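PDB 2JHN: 3-methyladenine dna-glycosylase from Archaeoglobus fulgidus, which is an archaeal DNA glycosylase of the AlkA type, joining a TATA-box binding protein-like domain to a helical HhH-GPD domain of the base excision repair superfamily. Local coordinates for residues Val10-Glu13 against Leu14-Phe18; Glu194-Leu197 against Glu198-Lys201; Gln257-Glu260 against Lys261-Ile265. The protein carries 1 engineered substitution. One frame throughout, in Å; residues are numbered along the deposited sequence.

Contact 1: residues Val10-Glu13 against Leu14-Phe18; sequences VNWE and LKMKF
Met16 folds back over the indole of Trp12, one helical turn earlier in the chain. Its CB sits beside the backbone, 3.6 Å from Trp12 O. Met16 CG lies 3.3 Å from Trp12 NE1. Met16 CG stands over the face of the five-membered ring of Trp12, 3.7 Å from its centroid, which makes a CH-pi contact. Met16 SD follows obliquely, 4.3 Å from the centroid of the same Trp12 ring, as a Met-aromatic contact. Met16 CE ends above the plane toward the rim, with Trp12 CZ2 its nearest ring atom at 3.6 Å. Bends at chi2 (-59°) and chi3 (101°) keep the thioether on the ring instead of letting it run outward. Trp12 NE1 itself donates to Gly33 O, a bond that would limit rotation of the indole. Trp35 of strand 34-41 touches both side chains.

These residues form the first turn of helix 12-17, within the TATA-box binding protein-like range, and Asn11 is its N-cap. Asn11 OD1 accepts from Leu14 N at 2.8 Å, with the donor tilted from the amide carbonyl plane. The side chain of Leu14 then packs obliquely on this amide, CG against Asn11 CG. The regular ladder starts with Lys15 N to Asn11 O and continues with Met16 N to Trp12 O at 2.9 Å. Val10 lies before the cap. Its CG2 meets Lys15 CE at 3.7 Å, the two side chains crossing at about a right angle. The ammonium of Lys15 goes further, to the carbonyl oxygens of Phe108 and Gly81.

Contact 2: residues Glu194-Leu197 against Glu198-Lys201; sequences EENL and EELK
A short 3-10 turn in the loop between helices 182-192 and 205-213 brings Asn196 beside Glu199. The loop belongs to the HhH-GPD part of the chain. Two backbone bonds of the i to i+3 kind define the turn. Glu199 N donates to Asn196 O at 3.0 Å, and Leu200 N donates to Leu197 O at the same length. The second bond is the straighter at its hydrogen, 164° against 143°.

Asn196 and Glu199 point the same way and lie side by side. The amide and carboxylate planes are almost parallel. Asn196 CB faces the carboxylate, 3.6 Å from Glu199 OE1. The chain of Glu199 is extended beyond CG (chi2 175°), which carries its carboxylate out alongside the amide. Glu199 CB and CG run past the backbone oxygen of Asn196, with CB at 3.3 Å. One water joins the two polar ends. It donates to Asn196 OD1 at 2.5 Å and to Glu199 OE2 at 2.8 Å.

Leu197 and Leu200 carry the buried side of the turn. Leu200 CB rests on Leu197 O at 3.3 Å. Both leucines reach Tyr211 of helix 205-213 and Val118 of helix 118-127. The carboxylate of Glu198 accepts from Val118 N through OE1.

The two oxygens that could confront each other, Asn196 OD1 and Glu199 OE2, stay 4.0 Å apart. Both are acceptors here, and the water donates a hydrogen bond to each. It thus turns a pairing of like polarity into a bridge on the exposed side of the turn.

Contact 3: residues Gln257-Glu260 against Lys261-Ile265; sequences QSAE and KVREI
Ser258 chi1 (73°) sets OG between its own N and carbonyl carbon, where it accepts from Lys261 N at 3.3 Å. This is the N-cap bond of helix 259-270. Lys261 CG lies trans to its backbone N (chi1 -171°), and a bend at chi2 brings the chain alongside Gln257, pointing the same way. Ser258 OG also touches Lys261 CB, at 3.6 Å. Past the bend, Lys261 NZ reaches Glu264 OE1 on the syn side, 24° out of the carboxylate plane, as a 3.1 Å salt bridge.

Ser258 O accepts from Val262 N at 3.1 Å, and only weakly from Lys261 N. Next in the ladder, Arg263 N donates to Ala259 O at 2.8 Å. Arg263 then folds back along the first turn, and Arg263 NH1 comes 3.8 Å from Ala259 CB. Its NH2 forms salt bridges with Asp239 and Glu224, which probably orient the guanidinium.

Val262 is buried and packs on Val243, Arg244 and Val247 of helix 241-251, and Ser248 and Arg244 of that helix bond the backbone of Gln257.

Overall arrangement
Each contact is a local turn of continuous chain, so none closes a long loop. The three follow in series, and none nests in or crosses another. Contact 1 comes first, where helix 12-17 starts in the TATA-box binding protein-like range and meets strand 34-41. Contact 2 lies in the loop leading to helix 205-213, which it joins to helix 118-127. Contact 3 starts helix 259-270 and seats it on helix 241-251. Contacts 2 and 3 share the HhH-GPD range, yet their centres are 31 Å apart. Contacts 1 and 2 lie on opposite sides of the chain's centre. The closest two, by nearest atoms, are contacts 1 and 2, about 15 Å apart.

Contact 1: residues Val10-Glu13 against Leu14-Phe18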
loop_
_atom_site.group_PDB
_atom_site.type_symbol
_atom_site.label_atom_id
_atom_site.label_comp_id
_atom_site.label_asym_id
_atom_site.label_seq_id
_atom_site.Cartn_x
_atom_site.Cartn_y
_atom_site.Cartn_z
ATOM N N VAL A 10 15.054 6.140 -9.878
ATOM C CA VAL A 10 13.714 6.235 -9.294
ATOM C C VAL A 10 13.544 7.682 -8.860
ATOM O O VAL A 10 14.501 8.331 -8.394
ATOM C CB VAL A 10 13.555 5.241 -8.115
ATOM C CG1 VAL A 10 14.432 5.648 -6.935
ATOM C CG2 VAL A 10 12.086 5.091 -7.688
ATOM N N ASN A 11 12.357 8.221 -9.075
ATOM C CA ASN A 11 12.023 9.525 -8.573
ATOM C C ASN A 11 11.474 9.379 -7.149
ATOM O O ASN A 11 10.311 9.036 -6.963
ATOM C CB ASN A 11 11.011 10.205 -9.485
ATOM C CG ASN A 11 10.753 11.633 -9.087
ATOM O OD1 ASN A 11 10.401 11.913 -7.958
ATOM N ND2 ASN A 11 10.961 12.562 -10.022
ATOM N N TRP A 12 12.326 9.643 -6.159
ATOM C CA TRP A 12 11.949 9.503 -4.753
ATOM C C TRP A 12 10.805 10.426 -4.368
ATOM O O TRP A 12 9.925 10.045 -3.593
ATOM C CB TRP A 12 13.162 9.763 -3.857
ATOM C CG TRP A 12 12.930 9.468 -2.401
ATOM C CD1 TRP A 12 12.716 10.379 -1.388
ATOM C CD2 TRP A 12 12.897 8.177 -1.794
ATOM N NE1 TRP A 12 12.536 9.718 -0.186
ATOM C CE2 TRP A 12 12.664 8.371 -0.406
ATOM C CE3 TRP A 12 13.042 6.871 -2.285
ATOM C CZ2 TRP A 12 12.575 7.298 0.498
ATOM C CZ3 TRP A 12 12.939 5.791 -1.376
ATOM C CH2 TRP A 12 12.711 6.018 -0.011
ATOM N N GLU A 13 10.808 11.652 -4.894
ATOM C CA GLU A 13 9.771 12.604 -4.543
ATOM C C GLU A 13 8.382 12.077 -4.930
ATOM O O GLU A 13 7.439 12.190 -4.157
ATOM C CB GLU A 13 10.056 13.997 -5.153
ATOM C CG GLU A 13 11.469 14.528 -4.878
ATOM C CD GLU A 13 12.447 14.244 -6.020
ATOM O OE1 GLU A 13 12.698 15.161 -6.842
ATOM O OE2 GLU A 13 12.962 13.109 -6.115
ATOM N N LEU A 14 8.280 11.480 -6.124
ATOM C CA LEU A 14 7.032 10.844 -6.587
ATOM C C LEU A 14 6.644 9.598 -5.758
ATOM O O LEU A 14 5.473 9.400 -5.455
ATOM C CB LEU A 14 7.110 10.489 -8.073
ATOM C CG LEU A 14 6.999 11.657 -9.072
ATOM C CD1 LEU A 14 6.983 11.137 -10.503
ATOM C CD2 LEU A 14 5.773 12.529 -8.834
ATOM N N LYS A 15 7.631 8.777 -5.404
ATOM C CA LYS A 15 7.390 7.655 -4.464
ATOM C C LYS A 15 6.787 8.155 -3.150
ATOM O O LYS A 15 5.828 7.577 -2.652
ATOM C CB LYS A 15 8.667 6.849 -4.190
ATOM C CG LYS A 15 9.141 5.974 -5.345
ATOM C CD LYS A 15 8.177 4.862 -5.685
ATOM C CE LYS A 15 8.919 3.718 -6.383
ATOM N NZ LYS A 15 7.886 2.768 -6.818
ATOM N N MET A 16 7.338 9.241 -2.604
ATOM C CA MET A 16 6.841 9.821 -1.346
ATOM C C MET A 16 5.471 10.514 -1.486
ATOM O O MET A 16 4.677 10.511 -0.544
ATOM C CB MET A 16 7.901 10.749 -0.729
ATOM C CG MET A 16 9.213 10.060 -0.376
ATOM S SD MET A 16 8.990 8.700 0.813
ATOM C CE MET A 16 9.042 7.271 -0.276
ATOM N N LYS A 17 5.204 11.094 -2.656
ATOM C CA LYS A 17 3.918 11.747 -2.933
ATOM C C LYS A 17 2.768 10.757 -2.841
ATOM O O LYS A 17 1.614 11.144 -2.623
ATOM C CB LYS A 17 3.923 12.380 -4.323
ATOM C CG LYS A 17 4.166 13.890 -4.345
ATOM C CD LYS A 17 4.304 14.379 -5.795
ATOM C CE LYS A 17 3.263 13.726 -6.691
ATOM N NZ LYS A 17 2.026 14.505 -6.749
ATOM N N PHE A 18 3.082 9.474 -2.997
ATOM C CA PHE A 18 2.062 8.436 -2.914
ATOM C C PHE A 18 1.404 8.389 -1.542
ATOM O O PHE A 18 0.249 8.010 -1.444
ATOM C CB PHE A 18 2.631 7.058 -3.271
ATOM C CG PHE A 18 1.579 6.043 -3.574
ATOM C CD1 PHE A 18 0.985 5.995 -4.836
ATOM C CD2 PHE A 18 1.194 5.114 -2.601
ATOM C CE1 PHE A 18 0.001 5.057 -5.121
ATOM C CE2 PHE A 18 0.203 4.149 -2.885
ATOM C CZ PHE A 18 -0.391 4.131 -4.139
#

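Contact 2: residues Glu194-Leu197 against Glu198-Lys201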
loop_
_atom_site.group_PDB
_atom_site.type_symbol
_atom_site.label_atom_id
_atom_site.label_comp_id
_atom_site.label_asym_id
_atom_site.label_seq_id
_atom_site.Cartn_x
_atom_site.Cartn_y
_atom_site.Cartn_z
ATOM N N GLU A 194 -6.430 -15.061 13.399
ATOM C CA GLU A 194 -5.928 -16.004 12.395
ATOM C C GLU A 194 -4.437 -16.254 12.548
ATOM O O GLU A 194 -3.651 -15.322 12.701
ATOM C CB GLU A 194 -6.246 -15.506 10.975
ATOM C CG GLU A 194 -7.735 -15.400 10.674
ATOM C CD GLU A 194 -8.373 -16.772 10.476
ATOM O OE1 GLU A 194 -8.066 -17.457 9.483
ATOM O OE2 GLU A 194 -9.154 -17.189 11.338
ATOM N N GLU A 195 -4.047 -17.523 12.517
ATOM C CA GLU A 195 -2.640 -17.897 12.578
ATOM C C GLU A 195 -2.050 -17.945 11.178
ATOM O O GLU A 195 -2.787 -18.122 10.202
ATOM C CB GLU A 195 -2.488 -19.277 13.232
ATOM C CG GLU A 195 -2.711 -19.251 14.724
ATOM C CD GLU A 195 -1.436 -18.975 15.481
ATOM O OE1 GLU A 195 -0.403 -18.649 14.843
ATOM O OE2 GLU A 195 -1.460 -19.091 16.721
ATOM N N ASN A 196 -0.727 -17.794 11.097
ATOM C CA ASN A 196 0.039 -17.941 9.852
ATOM C C ASN A 196 -0.415 -17.001 8.729
ATOM O O ASN A 196 -0.311 -17.308 7.543
ATOM C CB ASN A 196 0.046 -19.410 9.384
ATOM C CG ASN A 196 0.566 -20.362 10.475
ATOM O OD1 ASN A 196 1.655 -20.166 11.010
ATOM N ND2 ASN A 196 -0.214 -21.391 10.794
ATOM N N LEU A 197 -0.961 -15.858 9.120
ATOM C CA LEU A 197 -1.549 -14.950 8.143
ATOM C C LEU A 197 -0.542 -14.412 7.102
ATOM O O LEU A 197 -0.885 -14.239 5.922
ATOM C CB LEU A 197 -2.315 -13.843 8.905
ATOM C CG LEU A 197 -3.333 -12.942 8.247
ATOM C CD1 LEU A 197 -4.450 -13.719 7.530
ATOM C CD2 LEU A 197 -3.888 -12.040 9.338
ATOM N N GLU A 198 0.724 -14.218 7.489
ATOM C CA GLU A 198 1.696 -13.729 6.506
ATOM C C GLU A 198 1.844 -14.704 5.319
ATOM O O GLU A 198 2.215 -14.306 4.221
ATOM C CB GLU A 198 3.055 -13.443 7.159
ATOM C CG GLU A 198 4.030 -12.632 6.270
ATOM C CD GLU A 198 3.568 -11.187 5.965
ATOM O OE1 GLU A 198 2.677 -10.647 6.676
ATOM O OE2 GLU A 198 4.141 -10.604 4.998
ATOM N N GLU A 199 1.542 -15.987 5.542
ATOM C CA GLU A 199 1.626 -16.970 4.446
ATOM C C GLU A 199 0.655 -16.720 3.287
ATOM O O GLU A 199 0.849 -17.235 2.182
ATOM C CB GLU A 199 1.472 -18.414 4.969
ATOM C CG GLU A 199 2.567 -18.811 5.957
ATOM C CD GLU A 199 2.351 -20.203 6.566
ATOM O OE1 GLU A 199 1.312 -20.829 6.279
ATOM O OE2 GLU A 199 3.205 -20.635 7.368
ATOM N N LEU A 200 -0.380 -15.905 3.531
ATOM C CA LEU A 200 -1.389 -15.616 2.506
ATOM C C LEU A 200 -0.752 -15.029 1.251
ATOM O O LEU A 200 -1.255 -15.234 0.149
ATOM C CB LEU A 200 -2.471 -14.670 3.067
ATOM C CG LEU A 200 -3.793 -14.567 2.301
ATOM C CD1 LEU A 200 -4.555 -15.908 2.279
ATOM C CD2 LEU A 200 -4.659 -13.437 2.904
ATOM N N LYS A 201 0.350 -14.301 1.432
ATOM C CA LYS A 201 1.122 -13.758 0.307
ATOM C C LYS A 201 1.546 -14.783 -0.729
ATOM O O LYS A 201 1.681 -14.463 -1.898
ATOM C CB LYS A 201 2.387 -13.075 0.807
ATOM C CG LYS A 201 2.181 -11.663 1.162
ATOM C CD LYS A 201 3.489 -11.015 1.502
ATOM C CE LYS A 201 3.955 -10.164 0.365
ATOM N NZ LYS A 201 5.265 -9.584 0.742
HETATM O O HOH W 1 3.560 -19.227 9.718
#

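Contact 3: residues Gln257-Glu260 against Lys261-Ile265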
loop_
_atom_site.group_PDB
_atom_site.type_symbol
_atom_site.label_atom_id
_atom_site.label_comp_id
_atom_site.label_asym_id
_atom_site.label_seq_id
_atom_site.Cartn_x
_atom_site.Cartn_y
_atom_site.Cartn_z
ATOM N N GLN A 257 -17.851 4.703 -16.456
ATOM C CA GLN A 257 -18.091 3.334 -16.891
ATOM C C GLN A 257 -18.340 2.409 -15.701
ATOM O O GLN A 257 -17.988 2.738 -14.562
ATOM C CB GLN A 257 -16.926 2.806 -17.737
ATOM C CG GLN A 257 -16.610 3.660 -18.977
ATOM C CD GLN A 257 -17.800 3.778 -19.936
ATOM O OE1 GLN A 257 -18.480 4.809 -19.981
ATOM N NE2 GLN A 257 -18.061 2.711 -20.686
ATOM N N SER A 258 -18.965 1.269 -15.991
ATOM C CA SER A 258 -19.235 0.215 -15.012
ATOM C C SER A 258 -17.956 -0.562 -14.671
ATOM O O SER A 258 -17.012 -0.573 -15.457
ATOM C CB SER A 258 -20.281 -0.757 -15.582
ATOM O OG SER A 258 -19.721 -1.573 -16.610
ATOM N N ALA A 259 -17.952 -1.241 -13.524
ATOM C CA ALA A 259 -16.837 -2.112 -13.143
ATOM C C ALA A 259 -16.562 -3.200 -14.186
ATOM O O ALA A 259 -15.400 -3.510 -14.480
ATOM C CB ALA A 259 -17.085 -2.722 -11.765
ATOM N N GLU A 260 -17.617 -3.764 -14.785
ATOM C CA GLU A 260 -17.423 -4.808 -15.805
ATOM C C GLU A 260 -16.672 -4.298 -17.061
ATOM O O GLU A 260 -15.829 -4.996 -17.623
ATOM C CB GLU A 260 -18.749 -5.547 -16.153
ATOM C CG GLU A 260 -19.888 -4.700 -16.689
ATOM C CD GLU A 260 -21.147 -5.521 -17.019
ATOM O OE1 GLU A 260 -21.028 -6.717 -17.374
ATOM O OE2 GLU A 260 -22.258 -4.962 -16.926
ATOM N N LYS A 261 -16.963 -3.067 -17.463
ATOM C CA LYS A 261 -16.296 -2.428 -18.605
ATOM C C LYS A 261 -14.824 -2.100 -18.268
ATOM O O LYS A 261 -13.912 -2.282 -19.093
ATOM C CB LYS A 261 -17.043 -1.145 -18.983
ATOM C CG LYS A 261 -16.561 -0.518 -20.296
ATOM C CD LYS A 261 -16.997 -1.402 -21.480
ATOM C CE LYS A 261 -16.178 -1.137 -22.720
ATOM N NZ LYS A 261 -16.774 -1.863 -23.888
ATOM N N VAL A 262 -14.609 -1.614 -17.047
ATOM C CA VAL A 262 -13.255 -1.359 -16.556
ATOM C C VAL A 262 -12.424 -2.642 -16.508
ATOM O O VAL A 262 -11.276 -2.648 -16.932
ATOM C CB VAL A 262 -13.267 -0.654 -15.204
ATOM C CG1 VAL A 262 -11.854 -0.628 -14.569
ATOM C CG2 VAL A 262 -13.826 0.743 -15.344
ATOM N N ARG A 263 -13.011 -3.729 -15.998
ATOM C CA ARG A 263 -12.368 -5.038 -16.060
ATOM C C ARG A 263 -11.969 -5.471 -17.454
ATOM O O ARG A 263 -10.916 -6.083 -17.650
ATOM C CB ARG A 263 -13.285 -6.107 -15.451
ATOM C CG ARG A 263 -12.780 -6.637 -14.165
ATOM C CD ARG A 263 -13.754 -7.577 -13.519
ATOM N NE ARG A 263 -13.686 -7.350 -12.089
ATOM C CZ ARG A 263 -14.628 -6.749 -11.370
ATOM N NH1 ARG A 263 -15.757 -6.328 -11.935
ATOM N NH2 ARG A 263 -14.438 -6.585 -10.067
ATOM N N GLU A 264 -12.841 -5.172 -18.420
ATOM C CA GLU A 264 -12.632 -5.522 -19.812
ATOM C C GLU A 264 -11.428 -4.749 -20.365
ATOM O O GLU A 264 -10.542 -5.352 -20.972
ATOM C CB GLU A 264 -13.928 -5.261 -20.608
ATOM C CG GLU A 264 -13.878 -5.542 -22.104
ATOM C CD GLU A 264 -14.901 -4.722 -22.893
ATOM O OE1 GLU A 264 -16.054 -4.549 -22.429
ATOM O OE2 GLU A 264 -14.540 -4.232 -23.983
ATOM N N ILE A 265 -11.394 -3.437 -20.121
ATOM C CA ILE A 265 -10.237 -2.572 -20.429
ATOM C C ILE A 265 -8.912 -3.073 -19.832
ATOM O O ILE A 265 -7.892 -3.171 -20.535
ATOM C CB ILE A 265 -10.489 -1.079 -20.015
ATOM C CG1 ILE A 265 -11.177 -0.327 -21.149
ATOM C CG2 ILE A 265 -9.154 -0.347 -19.665
ATOM C CD1 ILE A 265 -10.393 -0.368 -22.490
#